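Local coordinates for protein B-129 (Sulfolobus virus 1, PDB 2WBT) that binds two zinc ions through a tandem pair of C2H2-type fingers, probably binds DNA, and is essential for virus function, at residues A[65-69]-A[80-84]; A[97-101]-A[113-117]. All coordinates share one frame; numbering follows the deposited sequence.

In the fold
From the N terminus, the chain passes through several helices before helix 60-72 leads into the first zinc finger. Contact 1 closes the short loop from that helix through strand 75-76 and the first cysteine pair, setting residues 65-69 against the turn and strand at 80-84. The chain then runs through finger helix 87-96 and out into residues 97-101, where contact 2 closes a second loop onto the start of helix 113-122 in the second finger. The two loops follow in series and neither nest nor cross, and the contact centres lie about 16 Å apart. They share one zinc ion, bound by C80 and E98, with C77 and H93 completing its site.

Contact 1. Residues A[65-69]-A[80-84]; sequences RLLAS and CLMPF. With ZN (zinc ion), chain C.
The hydroxyl OG of S69, on helix 60-72, donates a hydrogen bond to the backbone O of L81, in the turn that follows the second zinc-binding cysteine of the first finger. The modelled OG to O separation of 2.4 Å is very short, so its length is doubtful. With OG anti to the carbonyl carbon of S69 (chi1 -59°), the hydroxyl projects off the helix toward the turn.

L81 itself adopts a left-handed backbone conformation, and its side chain points back at the helix, where its two methyls divide the work. L81 CD2 packs on L66, 3.8 Å from its CB, and also meets its CD1, the two leucine side chains crossing at about a right angle. L81 CD1 lies under one face of the R65 guanidinium, nearer its rim than its centre, and comes 3.5 Å from NH1. A bend at chi3 (56°) in the arginine chain carries the flat group over this methyl, while R65 CB also rests on L81 CD1 at 3.7 Å. The backbone O of C80 lies 3.5 Å from R65 NH2, neither over the face nor at the edge of the guanidinium, where a weak charge-dipole attraction is possible. Further along the turn, P83 CB sits 4.0 Å from the backbone O of S69.

Just beside this interface, C80 SG binds the zinc ion at 2.2 Å, in the site that C77, H93 and E98 complete. Around the leucines, Y62 of the same helix touches L81 and I126 touches L66. The zinc-binding turn is thus held to the preceding helix mainly by L81 packed between L66 and R65, with P83 against S69 and the serine hydroxyl as the polar tie, and the nearby arginine may polarise the C80 carbonyl.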
loop_
_atom_site.group_PDB
_atom_site.type_symbol
_atom_site.label_atom_id
_atom_site.label_comp_id
_atom_site.label_asym_id
_atom_site.label_seq_id
_atom_site.Cartn_x
_atom_site.Cartn_y
_atom_site.Cartn_z
ATOM N N ARG A 65 8.877 -4.178 1.430
ATOM C CA ARG A 65 9.526 -5.461 1.701
ATOM C C ARG A 65 8.567 -6.626 1.438
ATOM O O ARG A 65 8.998 -7.705 1.026
ATOM C CB ARG A 65 10.059 -5.508 3.135
ATOM C CG ARG A 65 11.373 -4.753 3.305
ATOM C CD ARG A 65 11.908 -4.797 4.730
ATOM N NE ARG A 65 12.075 -6.165 5.225
ATOM C CZ ARG A 65 11.461 -6.686 6.291
ATOM N NH1 ARG A 65 10.619 -5.965 7.030
ATOM N NH2 ARG A 65 11.702 -7.948 6.631
ATOM N N LEU A 66 7.275 -6.405 1.680
ATOM C CA LEU A 66 6.236 -7.382 1.333
ATOM C C LEU A 66 6.197 -7.600 -0.176
ATOM O O LEU A 66 6.204 -8.738 -0.648
ATOM C CB LEU A 66 4.859 -6.911 1.820
ATOM C CG LEU A 66 3.634 -7.711 1.355
ATOM C CD1 LEU A 66 3.770 -9.182 1.721
ATOM C CD2 LEU A 66 2.363 -7.125 1.945
ATOM N N LEU A 67 6.155 -6.498 -0.920
ATOM C CA LEU A 67 6.077 -6.535 -2.383
ATOM C C LEU A 67 7.325 -7.156 -3.011
ATOM O O LEU A 67 7.227 -7.919 -3.973
ATOM C CB LEU A 67 5.860 -5.127 -2.945
ATOM C CG LEU A 67 4.563 -4.427 -2.528
ATOM C CD1 LEU A 67 4.563 -2.976 -2.986
ATOM C CD2 LEU A 67 3.354 -5.160 -3.064
ATOM N N ALA A 68 8.490 -6.816 -2.466
ATOM C CA ALA A 68 9.762 -7.391 -2.915
ATOM C C ALA A 68 9.798 -8.910 -2.719
ATOM O O ALA A 68 10.284 -9.642 -3.583
ATOM C CB ALA A 68 10.926 -6.738 -2.184
ATOM N N SER A 69 9.284 -9.369 -1.580
ATOM C CA SER A 69 9.206 -10.801 -1.278
ATOM C C SER A 69 8.177 -11.504 -2.156
ATOM O O SER A 69 8.430 -12.595 -2.670
ATOM C CB SER A 69 8.851 -11.016 0.194
ATOM O OG SER A 69 9.824 -10.422 1.034
ATOM N N CYS A 80 7.607 -12.361 9.060
ATOM C CA CYS A 80 9.003 -12.099 8.667
ATOM C C CYS A 80 9.204 -11.651 7.215
ATOM O O CYS A 80 10.283 -11.160 6.873
ATOM C CB CYS A 80 9.911 -13.291 8.991
ATOM S SG CYS A 80 9.600 -14.821 7.965
ATOM N N LEU A 81 8.177 -11.769 6.376
ATOM C CA LEU A 81 8.259 -11.324 4.973
ATOM C C LEU A 81 9.304 -12.068 4.147
ATOM O O LEU A 81 9.880 -11.496 3.219
ATOM C CB LEU A 81 8.531 -9.813 4.891
ATOM C CG LEU A 81 7.432 -8.900 5.432
ATOM C CD1 LEU A 81 7.904 -7.454 5.426
ATOM C CD2 LEU A 81 6.150 -9.051 4.624
ATOM N N MET A 82 9.560 -13.332 4.496
ATOM C CA MET A 82 10.528 -14.163 3.772
ATOM C C MET A 82 9.803 -15.150 2.850
ATOM O O MET A 82 8.877 -15.838 3.284
ATOM C CB MET A 82 11.443 -14.921 4.737
ATOM C CG MET A 82 12.355 -14.039 5.598
ATOM S SD MET A 82 13.483 -12.945 4.703
ATOM C CE MET A 82 12.557 -11.415 4.682
ATOM N N PRO A 83 10.224 -15.217 1.571
ATOM C CA PRO A 83 9.609 -16.099 0.589
ATOM C C PRO A 83 9.989 -17.557 0.795
ATOM O O PRO A 83 11.098 -17.850 1.240
ATOM C CB PRO A 83 10.155 -15.592 -0.755
ATOM C CG PRO A 83 11.218 -14.626 -0.451
ATOM C CD PRO A 83 11.335 -14.434 0.999
ATOM N N PHE A 84 9.063 -18.452 0.470
ATOM C CA PHE A 84 9.307 -19.886 0.552
ATOM C C PHE A 84 8.948 -20.569 -0.758
ATOM O O PHE A 84 8.151 -20.054 -1.545
ATOM C CB PHE A 84 8.534 -20.490 1.719
ATOM C CG PHE A 84 9.126 -20.158 3.050
ATOM C CD1 PHE A 84 10.093 -20.978 3.615
ATOM C CD2 PHE A 84 8.745 -19.009 3.726
ATOM C CE1 PHE A 84 10.655 -20.668 4.840
ATOM C CE2 PHE A 84 9.301 -18.693 4.951
ATOM C CZ PHE A 84 10.257 -19.525 5.507
HETATM ZN ZN ZN C . 7.986 -15.679 9.276
#

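Contact 2. Residues A[97-101]-A[113-117]. With ZN (zinc ion), chain C.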
loop_
_atom_site.group_PDB
_atom_site.type_symbol
_atom_site.label_atom_id
_atom_site.label_comp_id
_atom_site.label_asym_id
_atom_site.label_seq_id
_atom_site.Cartn_x
_atom_site.Cartn_y
_atom_site.Cartn_z
ATOM N N THR A 97 8.827 -22.675 13.037
ATOM C CA THR A 97 9.994 -21.776 12.995
ATOM C C THR A 97 9.714 -20.286 13.269
ATOM O O THR A 97 10.626 -19.554 13.661
ATOM C CB THR A 97 10.732 -21.908 11.640
ATOM O OG1 THR A 97 10.937 -23.293 11.335
ATOM C CG2 THR A 97 12.081 -21.199 11.678
ATOM N N GLU A 98 8.474 -19.839 13.077
ATOM C CA GLU A 98 8.134 -18.422 13.255
ATOM C C GLU A 98 7.744 -18.126 14.709
ATOM O O GLU A 98 6.697 -18.579 15.176
ATOM C CB GLU A 98 7.002 -18.022 12.299
ATOM C CG GLU A 98 6.565 -16.561 12.398
ATOM C CD GLU A 98 7.738 -15.597 12.422
ATOM O OE1 GLU A 98 8.414 -15.448 11.376
ATOM O OE2 GLU A 98 7.985 -14.994 13.488
ATOM N N HIS A 99 8.584 -17.359 15.408
ATOM C CA HIS A 99 8.405 -17.100 16.847
ATOM C C HIS A 99 8.179 -15.633 17.239
ATOM O O HIS A 99 8.154 -15.319 18.430
ATOM C CB HIS A 99 9.611 -17.628 17.630
ATOM C CG HIS A 99 9.863 -19.089 17.440
ATOM N ND1 HIS A 99 8.937 -20.055 17.770
ATOM C CD2 HIS A 99 10.943 -19.752 16.963
ATOM C CE1 HIS A 99 9.432 -21.248 17.498
ATOM N NE2 HIS A 99 10.649 -21.092 17.008
ATOM N N THR A 100 8.011 -14.738 16.268
ATOM C CA THR A 100 7.820 -13.315 16.584
ATOM C C THR A 100 6.452 -13.049 17.221
ATOM O O THR A 100 5.432 -13.564 16.759
ATOM C CB THR A 100 7.976 -12.405 15.348
ATOM O OG1 THR A 100 8.007 -11.031 15.764
ATOM C CG2 THR A 100 6.828 -12.601 14.380
ATOM N N LYS A 101 6.447 -12.245 18.281
ATOM C CA LYS A 101 5.210 -11.847 18.959
ATOM C C LYS A 101 4.765 -10.441 18.563
ATOM O O LYS A 101 3.655 -10.036 18.891
ATOM C CB LYS A 101 5.382 -11.893 20.479
ATOM C CG LYS A 101 5.994 -13.173 21.020
ATOM C CD LYS A 101 5.037 -14.349 20.921
ATOM C CE LYS A 101 5.686 -15.630 21.422
ATOM N NZ LYS A 101 6.852 -16.045 20.596
ATOM N N THR A 113 2.555 -16.296 18.749
ATOM C CA THR A 113 2.783 -15.811 17.384
ATOM C C THR A 113 1.556 -16.085 16.505
ATOM O O THR A 113 1.378 -15.444 15.468
ATOM C CB THR A 113 4.050 -16.428 16.742
ATOM O OG1 THR A 113 3.765 -17.744 16.251
ATOM C CG2 THR A 113 5.186 -16.495 17.747
ATOM N N ASP A 114 0.723 -17.038 16.922
ATOM C CA ASP A 114 -0.568 -17.286 16.270
ATOM C C ASP A 114 -1.548 -16.130 16.503
ATOM O O ASP A 114 -2.353 -15.815 15.627
ATOM C CB ASP A 114 -1.181 -18.604 16.757
ATOM C CG ASP A 114 -0.532 -19.822 16.123
ATOM O OD1 ASP A 114 0.010 -20.667 16.868
ATOM O OD2 ASP A 114 -0.558 -19.933 14.878
ATOM N N SER A 115 -1.480 -15.510 17.681
ATOM C CA SER A 115 -2.258 -14.298 17.965
ATOM C C SER A 115 -1.727 -13.119 17.150
ATOM O O SER A 115 -2.492 -12.251 16.727
ATOM C CB SER A 115 -2.214 -13.956 19.455
ATOM O OG SER A 115 -2.666 -15.041 20.244
ATOM N N ALA A 116 -0.412 -13.094 16.945
ATOM C CA ALA A 116 0.225 -12.116 16.063
ATOM C C ALA A 116 -0.220 -12.308 14.610
ATOM O O ALA A 116 -0.406 -11.333 13.882
ATOM C CB ALA A 116 1.740 -12.215 16.167
ATOM N N LEU A 117 -0.382 -13.566 14.198
ATOM C CA LEU A 117 -0.869 -13.892 12.849
ATOM C C LEU A 117 -2.298 -13.412 12.620
ATOM O O LEU A 117 -2.571 -12.706 11.646
ATOM C CB LEU A 117 -0.803 -15.403 12.581
ATOM C CG LEU A 117 0.530 -16.006 12.130
ATOM C CD1 LEU A 117 0.350 -17.476 11.781
ATOM C CD2 LEU A 117 1.129 -15.247 10.951
HETATM ZN ZN ZN C . 7.986 -15.679 9.276
#
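T113 occupies the tight part of this contact, with its side chain turned from the first turn of helix 113-122 into the bend formed by residues 98-101. Its OG1 donates a hydrogen bond to the backbone O of E98 at 3.2 Å, approaching 34° out of the carbonyl plane. A chi1 of 80° sets OG1 between the backbone N and carbonyl carbon of T113 and aims it at this acceptor. One turn on, A116 CB lies 4.0 Å from the backbone O of K101, and F110 packs on the same alanine.

The outer side is looser. The side chain of exposed H99 leaves the backbone pointing away from the helix. K101 starts away too, but bends at chi2 (-71°) and chi4, laying its CD 3.8 Å from T113 N and bringing NZ to the backbone O of H99 in a hydrogen bond of 2.6 Å.

E98 also binds the zinc ion of the first finger through OE1 at 2.2 Å, taking the place of the second histidine of a classical C2H2 site. E98 therefore joins the two fingers, its carboxylate on zinc and its carbonyl on T113, consistent with a coupled junction between them.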